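Endonuclease V isoform X2 (Ciona intestinalis, PDB 6OZI) probably cleaves inosine-containing nucleic acids, chiefly RNA as in eukaryotic endonuclease V, in a metal-ion-dependent reaction. Local coordinates at residues L32-V43 / V54-Y62. The protein carries 1 engineered substitution. Sequence-based numbering, arbitrary orientation. Where two conformers were deposited one is given.
Sequences LSKVKYVGGFDV and VSCMVVLSY. With nucleotides of chain C.
One face of the Y62 ring is occupied by V35: its CG1 stands 4.0 Å from the ring centroid and 29° off the normal, a CH-pi contact. Within the two segments, V38 CG2 and L32 CD1 approach obliquely, the former 3.5 Å from Y62 CD2 and the latter next to the hydroxyl end, where the leucine crosses the tyrosine at roughly a right angle. Y62 CG lies anti to the backbone N (chi1 -168°), which carries the ring over V35, between L32 and V38, and Y62 N donates to K36 O at 2.8 Å. With an alanine in place of Y62, the methyls of V35, V38 and L32 would probably lose their common partner, opening a gap beside the 3-10 segment 32-34 and V35. The Y37 ring has L60 O at its edge, near the ring plane, while V59 CG1 reaches Y37 CB at 3.6 Å.

Strands 37-43 and 54-61 run antiparallel at 163°, forming the hairpin within the central mixed sheet of the RNase H-like fold. Paired N-H...O bonds join V38 with L60, G40 with V58 and D42 with C56. With V58 in this rotamer, a CB on G40 would fall 2.9 Å from V58 CG2, consistent with a glycine there. On the sheet face carrying F41 and M57, F41 CD1 approaches C56 O at 3.3 Å; helix 86-104 packs on this side, with F94 edge-to-face against F41. On the face of V38 and L60, helix 227-243 approaches, and D42 turns its carboxylate to the DNA, OD2 lying 2.5 Å from OP1 of DT7 of chain C. The engineered N233 donates its ND2 to the same OD2, while D42 OD1 accepts a weak bond from V43 N.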
loop_
_atom_site.group_PDB
_atom_site.type_symbol
_atom_site.label_atom_id
_atom_site.label_comp_id
_atom_site.label_asym_id
_atom_site.label_seq_id
_atom_site.Cartn_x
_atom_site.Cartn_y
_atom_site.Cartn_z
ATOM N N LEU A 32 26.297 -18.632 14.604
ATOM C CA LEU A 32 26.023 -17.278 14.140
ATOM C C LEU A 32 27.261 -16.632 13.534
ATOM O O LEU A 32 27.152 -15.839 12.593
ATOM C CB LEU A 32 25.497 -16.427 15.299
ATOM C CG LEU A 32 25.043 -15.002 14.963
ATOM C CD1 LEU A 32 23.826 -15.030 14.075
ATOM C CD2 LEU A 32 24.763 -14.202 16.226
ATOM N N SER A 33 28.443 -16.965 14.053
ATOM C CA SER A 33 29.678 -16.367 13.561
ATOM C C SER A 33 29.960 -16.730 12.111
ATOM O O SER A 33 30.716 -16.018 11.441
ATOM C CB SER A 33 30.853 -16.794 14.448
ATOM O OG SER A 33 30.894 -18.202 14.594
ATOM N N LYS A 34 29.370 -17.813 11.612
ATOM C CA LYS A 34 29.583 -18.237 10.235
ATOM C C LYS A 34 28.675 -17.528 9.234
ATOM O O LYS A 34 28.872 -17.683 8.025
ATOM C CB LYS A 34 29.387 -19.751 10.123
ATOM C CG LYS A 34 30.537 -20.563 10.718
ATOM C CD LYS A 34 30.362 -22.034 10.421
ATOM C CE LYS A 34 31.619 -22.816 10.740
ATOM N NZ LYS A 34 31.530 -24.202 10.198
ATOM N N VAL A 35 27.691 -16.763 9.694
ATOM C CA VAL A 35 26.760 -16.103 8.783
ATOM C C VAL A 35 27.434 -14.877 8.179
ATOM O O VAL A 35 27.688 -13.888 8.873
ATOM C CB VAL A 35 25.456 -15.721 9.487
ATOM C CG1 VAL A 35 24.502 -15.092 8.484
ATOM C CG2 VAL A 35 24.834 -16.951 10.129
ATOM N N LYS A 36 27.737 -14.947 6.883
ATOM C CA LYS A 36 28.214 -13.803 6.117
ATOM C C LYS A 36 27.162 -13.250 5.172
ATOM O O LYS A 36 27.202 -12.062 4.843
ATOM C CB LYS A 36 29.462 -14.180 5.305
ATOM C CG LYS A 36 30.497 -14.977 6.086
ATOM C CD LYS A 36 31.017 -14.224 7.300
ATOM C CE LYS A 36 31.954 -15.091 8.119
ATOM N NZ LYS A 36 32.196 -14.507 9.464
ATOM N N TYR A 37 26.234 -14.091 4.714
ATOM C CA TYR A 37 25.125 -13.666 3.877
ATOM C C TYR A 37 23.863 -14.390 4.319
ATOM O O TYR A 37 23.916 -15.543 4.758
ATOM C CB TYR A 37 25.374 -13.961 2.395
ATOM C CG TYR A 37 26.602 -13.296 1.825
ATOM C CD1 TYR A 37 26.586 -11.955 1.451
ATOM C CD2 TYR A 37 27.784 -14.010 1.661
ATOM C CE1 TYR A 37 27.719 -11.348 0.926
ATOM C CE2 TYR A 37 28.919 -13.409 1.138
ATOM C CZ TYR A 37 28.877 -12.086 0.772
ATOM O OH TYR A 37 29.997 -11.499 0.249
ATOM N N VAL A 38 22.730 -13.700 4.198
ATOM C CA VAL A 38 21.411 -14.267 4.454
ATOM C C VAL A 38 20.581 -14.136 3.186
ATOM O O VAL A 38 20.585 -13.084 2.535
ATOM C CB VAL A 38 20.689 -13.575 5.629
ATOM C CG1 VAL A 38 19.324 -14.210 5.854
ATOM C CG2 VAL A 38 21.529 -13.636 6.893
ATOM N N GLY A 39 19.869 -15.197 2.838
ATOM C CA GLY A 39 19.032 -15.214 1.659
ATOM C C GLY A 39 17.569 -14.961 1.978
ATOM O O GLY A 39 17.100 -15.183 3.101
ATOM N N GLY A 40 16.858 -14.451 0.971
ATOM C CA GLY A 40 15.419 -14.358 1.026
ATOM C C GLY A 40 14.824 -14.929 -0.247
ATOM O O GLY A 40 15.491 -15.049 -1.275
ATOM N N PHE A 41 13.551 -15.298 -0.157
ATOM C CA PHE A 41 12.838 -15.834 -1.306
ATOM C C PHE A 41 11.355 -15.587 -1.101
ATOM O O PHE A 41 10.847 -15.754 0.009
ATOM C CB PHE A 41 13.093 -17.331 -1.494
ATOM C CG PHE A 41 12.103 -17.998 -2.404
ATOM C CD1 PHE A 41 12.290 -17.994 -3.775
ATOM C CD2 PHE A 41 10.978 -18.625 -1.890
ATOM C CE1 PHE A 41 11.379 -18.610 -4.616
ATOM C CE2 PHE A 41 10.059 -19.241 -2.728
ATOM C CZ PHE A 41 10.263 -19.235 -4.091
ATOM N N ASP A 42 10.665 -15.206 -2.170
ATOM C CA ASP A 42 9.229 -14.998 -2.068
ATOM C C ASP A 42 8.596 -15.158 -3.443
ATOM O O ASP A 42 9.283 -15.233 -4.465
ATOM C CB ASP A 42 8.912 -13.629 -1.475
ATOM C CG ASP A 42 7.591 -13.604 -0.760
ATOM O OD1 ASP A 42 6.927 -14.665 -0.669
ATOM O OD2 ASP A 42 7.219 -12.518 -0.275
ATOM N N VAL A 43 7.264 -15.215 -3.446
ATOM C CA VAL A 43 6.465 -15.343 -4.660
ATOM C C VAL A 43 5.330 -14.334 -4.611
ATOM O O VAL A 43 4.608 -14.250 -3.612
ATOM C CB VAL A 43 5.900 -16.768 -4.832
ATOM C CG1 VAL A 43 5.049 -16.841 -6.065
ATOM C CG2 VAL A 43 7.036 -17.783 -4.941
ATOM N N VAL A 54 5.483 -14.380 -10.107
ATOM C CA VAL A 54 6.886 -13.979 -10.151
ATOM C C VAL A 54 7.550 -14.431 -8.856
ATOM O O VAL A 54 7.085 -14.085 -7.767
ATOM C CB VAL A 54 7.051 -12.458 -10.324
ATOM C CG1 VAL A 54 8.505 -12.063 -10.170
ATOM C CG2 VAL A 54 6.498 -11.996 -11.668
ATOM N N SER A 55 8.616 -15.214 -8.966
ATOM C CA SER A 55 9.436 -15.547 -7.814
ATOM C C SER A 55 10.591 -14.558 -7.704
ATOM O O SER A 55 10.951 -13.881 -8.665
ATOM C CB SER A 55 9.966 -16.978 -7.913
ATOM O OG SER A 55 10.901 -17.117 -8.967
ATOM N N CYS A 56 11.155 -14.459 -6.502
ATOM C CA CYS A 56 12.310 -13.601 -6.276
ATOM C C CYS A 56 13.206 -14.225 -5.218
ATOM O O CYS A 56 12.725 -14.719 -4.191
ATOM C CB CYS A 56 11.904 -12.189 -5.827
ATOM S SG CYS A 56 13.307 -11.102 -5.399
ATOM N N MET A 57 14.509 -14.191 -5.473
ATOM C CA MET A 57 15.496 -14.599 -4.486
ATOM C C MET A 57 16.481 -13.454 -4.319
ATOM O O MET A 57 16.901 -12.842 -5.308
ATOM C CB MET A 57 16.214 -15.892 -4.904
ATOM C CG MET A 57 17.335 -16.319 -3.964
ATOM S SD MET A 57 17.858 -18.045 -4.182
ATOM C CE MET A 57 16.461 -18.957 -3.511
ATOM N N VAL A 58 16.813 -13.141 -3.067
ATOM C CA VAL A 58 17.732 -12.062 -2.738
ATOM C C VAL A 58 18.815 -12.618 -1.830
ATOM O O VAL A 58 18.629 -13.631 -1.152
ATOM C CB VAL A 58 17.026 -10.877 -2.044
ATOM C CG1 VAL A 58 16.048 -10.189 -2.990
ATOM C CG2 VAL A 58 16.309 -11.358 -0.790
ATOM N N VAL A 59 19.967 -11.953 -1.838
ATOM C CA VAL A 59 21.026 -12.212 -0.874
ATOM C C VAL A 59 21.483 -10.877 -0.305
ATOM O O VAL A 59 21.850 -9.968 -1.062
ATOM C CB VAL A 59 22.223 -12.969 -1.482
ATOM C CG1 VAL A 59 23.251 -13.271 -0.398
ATOM C CG2 VAL A 59 21.774 -14.260 -2.148
ATOM N N LEU A 60 21.479 -10.775 1.025
ATOM C CA LEU A 60 21.933 -9.604 1.759
ATOM C C LEU A 60 23.139 -9.982 2.605
ATOM O O LEU A 60 23.219 -11.094 3.132
ATOM C CB LEU A 60 20.836 -9.043 2.677
ATOM C CG LEU A 60 19.683 -8.251 2.057
ATOM C CD1 LEU A 60 18.788 -9.126 1.190
ATOM C CD2 LEU A 60 18.869 -7.575 3.147
ATOM N N SER A 61 24.076 -9.048 2.741
ATOM C CA SER A 61 25.220 -9.296 3.602
ATOM C C SER A 61 24.784 -9.330 5.061
ATOM O O SER A 61 23.769 -8.746 5.443
ATOM C CB SER A 61 26.298 -8.232 3.399
ATOM O OG SER A 61 25.785 -6.935 3.643
ATOM N N TYR A 62 25.560 -10.040 5.872
ATOM C CA TYR A 62 25.311 -10.124 7.304
ATOM C C TYR A 62 26.579 -9.719 8.038
ATOM O O TYR A 62 27.654 -10.236 7.735
ATOM C CB TYR A 62 24.891 -11.538 7.714
ATOM C CG TYR A 62 24.353 -11.619 9.128
ATOM C CD1 TYR A 62 25.208 -11.648 10.224
ATOM C CD2 TYR A 62 22.986 -11.667 9.364
ATOM C CE1 TYR A 62 24.711 -11.705 11.523
ATOM C CE2 TYR A 62 22.479 -11.729 10.650
ATOM C CZ TYR A 62 23.346 -11.751 11.726
ATOM O OH TYR A 62 22.837 -11.819 13.001
ATOM P P DT C 7 4.054 -13.285 1.855
ATOM O OP1 DT C 7 5.399 -12.828 1.461
ATOM O OP2 DT C 7 3.414 -12.693 3.051
ATOM O "O5'" DT C 7 3.041 -13.120 0.628
ATOM C "C5'" DT C 7 3.406 -13.531 -0.687
ATOM C "C4'" DT C 7 2.259 -13.272 -1.645
ATOM O "O4'" DT C 7 1.031 -13.801 -1.065
ATOM C "C3'" DT C 7 1.992 -11.787 -1.928
ATOM O "O3'" DT C 7 1.584 -11.606 -3.261
ATOM C "C2'" DT C 7 0.865 -11.460 -0.963
ATOM C "C1'" DT C 7 0.078 -12.766 -0.963
ATOM N N1 DT C 7 -0.732 -12.933 0.273
ATOM C C2 DT C 7 -2.103 -12.962 0.167
ATOM O O2 DT C 7 -2.687 -12.911 -0.899
ATOM N N3 DT C 7 -2.770 -13.079 1.357
ATOM C C4 DT C 7 -2.214 -13.144 2.625
ATOM O O4 DT C 7 -2.901 -13.239 3.638
ATOM C C5 DT C 7 -0.769 -13.089 2.672
ATOM C C7 DT C 7 -0.056 -13.156 3.994
ATOM C C6 DT C 7 -0.102 -12.977 1.505
#